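Local atomic coordinates of FG41 Malonate Semialdehyde Decarboxylase (Coryneform bacterium, PDB entry 4LHP), a protein that belongs to the tautomerase (MIF-like) superfamily and assembles as a trimer of subunits whose helices pack on a mixed beta sheet. Residues 87-92 against 100-105; 6-11 against 48-53. All blocks are in the same frame, centred on the assembly; numbering follows the deposited sequence.

How the interactions relate
Interaction 2 comes first along the chain and is complete before interaction 1 begins. Their centres lie about 14 Å apart, and both rest on the same four-stranded mixed sheet: strand 2-8 carries one half of interaction 2, strand 102-109 one half of interaction 1, and strand 66-73 runs between them. Interaction 1 packs helix 78-92 on strand 102-109, outermost within the chain but continued by a strand of the second subunit, whereas interaction 2 brings the short strand 50-52 across the end of strand 2-8. The two meet loosely, D101 OD2 lying 4.3 Å from R11 NH2. Each also reaches the second subunit, illustrating how one sheet can organise both a subunit's interior and its joint with a neighbour.

Interaction 1: 87-92 against 100-105; sequences AITESL and SDVFIA
In I104, CG1 stands anti to the carbonyl carbon (chi1 -52°) and the chain then runs on extended, which carries CD1 up to I88 of the facing helix. There I88, with CG1 beside the backbone N (chi1 -74°), leaves CG2 anti to that nitrogen, and the two isoleucines meet tip to tip, I104 CD1 being 3.7 Å from I88 CG2. I104 CD1 is also 4.0 Å from I88 CD1, so it rests against both branches of its partner.

One step further, T89 and V102 lie alongside each other, pointing opposite ways. T89 CG2 comes within 3.8 Å of V102 CG2, while its hydroxyl is turned back along the helix to hydrogen-bond the carbonyl oxygen of F85. V102 CG2 serves a second partner too: L92 crosses V102 at a slant and sets CD1 3.9 Å from V102 CG2. Helix 87-92 and strand 102-105 run nearly antiparallel, at 153°, their axes 9.7 Å apart; this is the return half of a beta-alpha-beta unit formed by strand 66-73, helix 78-92 and strand 102-109.

Helix 13-31 packs on the same helix residues, A26 touching I88 and A22 touching L92. F103 faces away from the helix, and its ring meets F39 and F116 of the second subunit.

Methyl groups thus do the work across this buried interface, and its one polar side-chain atom, T89 OG1, is satisfied inside its own helix. Cohesion between helix and strand comes from the fit of branched side chains, with no polar bond linking the two segments.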
# COMPACT_ATOMS: atom_id res chain seq x y z
N ALA A 87 0.79 -19.98 -9.53
CA ALA A 87 2.23 -20.16 -9.67
C ALA A 87 2.93 -19.72 -8.39
O ALA A 87 3.83 -20.40 -7.89
CB ALA A 87 2.75 -19.37 -10.86
N ILE A 88 2.52 -18.57 -7.87
CA ILE A 88 3.08 -18.04 -6.63
C ILE A 88 2.92 -19.03 -5.48
O ILE A 88 3.88 -19.36 -4.80
CB ILE A 88 2.42 -16.70 -6.25
CG1 ILE A 88 2.91 -15.59 -7.18
CG2 ILE A 88 2.71 -16.35 -4.80
CD1 ILE A 88 2.14 -14.29 -7.05
N THR A 89 1.70 -19.51 -5.28
CA THR A 89 1.41 -20.36 -4.13
C THR A 89 2.08 -21.72 -4.27
O THR A 89 2.50 -22.32 -3.27
CB THR A 89 -0.11 -20.53 -3.92
OG1 THR A 89 -0.76 -19.27 -4.10
CG2 THR A 89 -0.41 -21.05 -2.53
N GLU A 90 2.19 -22.22 -5.50
CA GLU A 90 2.84 -23.50 -5.73
C GLU A 90 4.35 -23.40 -5.49
O GLU A 90 4.98 -24.38 -5.07
CB GLU A 90 2.55 -24.02 -7.14
CG GLU A 90 1.13 -24.45 -7.33
CD GLU A 90 0.90 -25.03 -8.71
OE1 GLU A 90 1.91 -25.38 -9.37
OE2 GLU A 90 -0.27 -25.13 -9.14
N SER A 91 4.92 -22.23 -5.76
CA SER A 91 6.36 -22.03 -5.59
C SER A 91 6.73 -21.84 -4.12
O SER A 91 7.87 -22.05 -3.72
CB SER A 91 6.85 -20.84 -6.41
OG SER A 91 6.62 -19.59 -5.77
N LEU A 92 5.75 -21.42 -3.32
CA LEU A 92 5.98 -21.15 -1.90
C LEU A 92 5.90 -22.41 -1.04
O LEU A 92 6.44 -22.44 0.06
CB LEU A 92 4.96 -20.12 -1.39
CG LEU A 92 5.08 -18.67 -1.85
CD1 LEU A 92 4.07 -17.81 -1.09
CD2 LEU A 92 6.49 -18.13 -1.68
N SER A 100 -2.65 -22.47 2.83
CA SER A 100 -3.60 -21.80 3.70
C SER A 100 -3.08 -20.46 4.20
O SER A 100 -3.86 -19.61 4.63
CB SER A 100 -3.90 -22.69 4.90
OG SER A 100 -2.71 -22.97 5.61
N ASP A 101 -1.77 -20.28 4.13
CA ASP A 101 -1.13 -19.12 4.74
C ASP A 101 -0.77 -18.05 3.73
O ASP A 101 -0.10 -17.07 4.06
CB ASP A 101 0.12 -19.58 5.49
CG ASP A 101 -0.20 -20.49 6.66
OD1 ASP A 101 -1.39 -20.56 7.05
OD2 ASP A 101 0.72 -21.14 7.19
N VAL A 102 -1.22 -18.22 2.49
CA VAL A 102 -0.96 -17.23 1.45
C VAL A 102 -2.21 -16.40 1.17
O VAL A 102 -3.32 -16.92 1.14
CB VAL A 102 -0.51 -17.90 0.14
CG1 VAL A 102 -0.07 -16.85 -0.87
CG2 VAL A 102 0.62 -18.88 0.41
N PHE A 103 -2.00 -15.11 0.96
CA PHE A 103 -3.07 -14.20 0.58
C PHE A 103 -2.50 -13.20 -0.41
O PHE A 103 -1.50 -12.55 -0.13
CB PHE A 103 -3.63 -13.49 1.81
CG PHE A 103 -4.74 -12.52 1.50
CD1 PHE A 103 -6.06 -12.88 1.65
CD2 PHE A 103 -4.44 -11.23 1.07
CE1 PHE A 103 -7.08 -11.99 1.37
CE2 PHE A 103 -5.45 -10.33 0.79
CZ PHE A 103 -6.77 -10.71 0.94
N ILE A 104 -3.13 -13.10 -1.58
CA ILE A 104 -2.60 -12.27 -2.66
C ILE A 104 -3.63 -11.27 -3.15
O ILE A 104 -4.79 -11.62 -3.37
CB ILE A 104 -2.14 -13.14 -3.85
CG1 ILE A 104 -1.18 -14.24 -3.37
CG2 ILE A 104 -1.47 -12.27 -4.91
CD1 ILE A 104 -0.78 -15.21 -4.46
N ALA A 105 -3.21 -10.02 -3.32
CA ALA A 105 -4.09 -8.97 -3.83
C ALA A 105 -3.41 -8.23 -4.97
O ALA A 105 -2.20 -8.02 -4.95
CB ALA A 105 -4.45 -8.01 -2.71

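Interaction 2: 6-11 against 48-53; sequences DLTSDR and SDIIAE
I50 reaches from strand 50-52 to D6, L7 and T8 at the end of strand 6-8, and the route from CB to tip accounts for the whole contact. At CB the chain forks: CG2 lies anti to the backbone N, while CG1 lies anti to the carbonyl carbon and acts as an arm. With chi2 at 178° that arm is fully extended and delivers CD1 to the backbone of the other segment. There I50 CD1 meets two successive carbonyl oxygens, 3.7 Å from L7 O and 3.8 Å from D6 O, and T8 CG2 at 4.1 Å. The carbon-oxygen contacts are van der Waals in kind. V65 and I67 also touch the I50 side chain.

The T8 hydroxyl is engaged within its own segment. T8 OG1 sits between the backbone N and the carbonyl carbon and donates to D10 OD1 at 2.6 Å, on the syn side and 27° out of the carboxylate plane. This bond probably helps to hold the type I turn from T8 to R11, closed by R11 N to T8 O. D6 OD1 is hydrogen-bonded to H45 NE2, and D6 OD2 forms a salt bridge with R4 of the second subunit.

The two strands cross at 103° with their axes 9.1 Å apart and do not pair with each other. Strand 50-52 instead pairs antiparallel with a strand of the second subunit, the continuation of beta structure across subunits that is characteristic of tautomerase-superfamily trimers.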
# COMPACT_ATOMS: atom_id res chain seq x y z
N ASP A 6 4.16 -8.64 3.04
CA ASP A 6 4.07 -8.54 4.49
C ASP A 6 3.92 -9.93 5.10
O ASP A 6 2.96 -10.65 4.81
CB ASP A 6 2.91 -7.65 4.91
CG ASP A 6 3.17 -6.18 4.63
OD1 ASP A 6 3.53 -5.45 5.57
OD2 ASP A 6 3.00 -5.75 3.47
N LEU A 7 4.88 -10.30 5.93
CA LEU A 7 4.89 -11.61 6.57
C LEU A 7 5.25 -11.44 8.04
O LEU A 7 5.17 -10.33 8.57
CB LEU A 7 5.85 -12.55 5.83
CG LEU A 7 7.15 -11.93 5.32
CD1 LEU A 7 7.99 -11.42 6.48
CD2 LEU A 7 7.93 -12.93 4.49
N THR A 8 5.64 -12.52 8.70
CA THR A 8 5.84 -12.48 10.15
C THR A 8 7.27 -12.78 10.58
O THR A 8 8.00 -13.50 9.90
CB THR A 8 4.88 -13.45 10.84
OG1 THR A 8 5.05 -14.77 10.29
CG2 THR A 8 3.44 -13.01 10.63
N SER A 9 7.65 -12.24 11.73
CA SER A 9 9.04 -12.26 12.19
C SER A 9 9.53 -13.64 12.62
O SER A 9 10.73 -13.86 12.75
CB SER A 9 9.24 -11.25 13.32
OG SER A 9 8.27 -11.40 14.34
N ASP A 10 8.61 -14.57 12.86
CA ASP A 10 8.99 -15.94 13.23
C ASP A 10 9.66 -16.66 12.07
O ASP A 10 10.35 -17.66 12.27
CB ASP A 10 7.77 -16.73 13.71
CG ASP A 10 6.65 -16.76 12.69
OD1 ASP A 10 6.01 -15.71 12.48
OD2 ASP A 10 6.42 -17.84 12.10
N ARG A 11 9.46 -16.16 10.85
CA ARG A 11 10.12 -16.74 9.68
C ARG A 11 11.55 -16.22 9.58
O ARG A 11 11.80 -15.04 9.79
CB ARG A 11 9.34 -16.41 8.40
CG ARG A 11 7.97 -17.07 8.33
CD ARG A 11 7.35 -16.94 6.95
NE ARG A 11 6.02 -17.53 6.89
CZ ARG A 11 5.77 -18.82 6.64
NH1 ARG A 11 6.76 -19.67 6.41
NH2 ARG A 11 4.52 -19.25 6.61
N SER A 48 0.88 -11.07 15.59
CA SER A 48 -0.33 -10.44 16.12
C SER A 48 -0.74 -9.23 15.29
O SER A 48 -1.90 -8.82 15.29
CB SER A 48 -0.14 -10.04 17.58
OG SER A 48 1.01 -9.22 17.74
N ASP A 49 0.22 -8.65 14.57
CA ASP A 49 -0.04 -7.46 13.77
C ASP A 49 -0.70 -7.80 12.43
O ASP A 49 -1.26 -6.93 11.77
CB ASP A 49 1.25 -6.67 13.55
CG ASP A 49 1.61 -5.81 14.75
OD1 ASP A 49 0.69 -5.37 15.47
OD2 ASP A 49 2.82 -5.58 14.96
N ILE A 50 -0.62 -9.07 12.03
CA ILE A 50 -1.36 -9.54 10.86
C ILE A 50 -2.56 -10.38 11.29
O ILE A 50 -2.40 -11.41 11.95
CB ILE A 50 -0.47 -10.38 9.92
CG1 ILE A 50 0.53 -9.49 9.18
CG2 ILE A 50 -1.33 -11.13 8.91
CD1 ILE A 50 1.47 -10.25 8.27
N ILE A 51 -3.75 -9.93 10.92
CA ILE A 51 -4.97 -10.70 11.15
C ILE A 51 -5.59 -11.09 9.82
O ILE A 51 -6.23 -10.27 9.17
CB ILE A 51 -6.03 -9.91 11.94
CG1 ILE A 51 -5.48 -9.44 13.29
CG2 ILE A 51 -7.27 -10.76 12.15
CD1 ILE A 51 -6.36 -8.41 13.95
N ALA A 52 -5.40 -12.34 9.42
CA ALA A 52 -5.97 -12.84 8.18
C ALA A 52 -6.76 -14.11 8.46
O ALA A 52 -6.21 -15.12 8.90
CB ALA A 52 -4.87 -13.11 7.17
N GLU A 53 -8.07 -14.06 8.22
CA GLU A 53 -8.94 -15.20 8.45
C GLU A 53 -9.32 -15.84 7.11
O GLU A 53 -8.51 -15.83 6.19
CB GLU A 53 -10.16 -14.77 9.27
CG GLU A 53 -9.77 -14.24 10.65
CD GLU A 53 -10.96 -13.78 11.47
OE1 GLU A 53 -12.08 -13.70 10.93
OE2 GLU A 53 -10.76 -13.51 12.68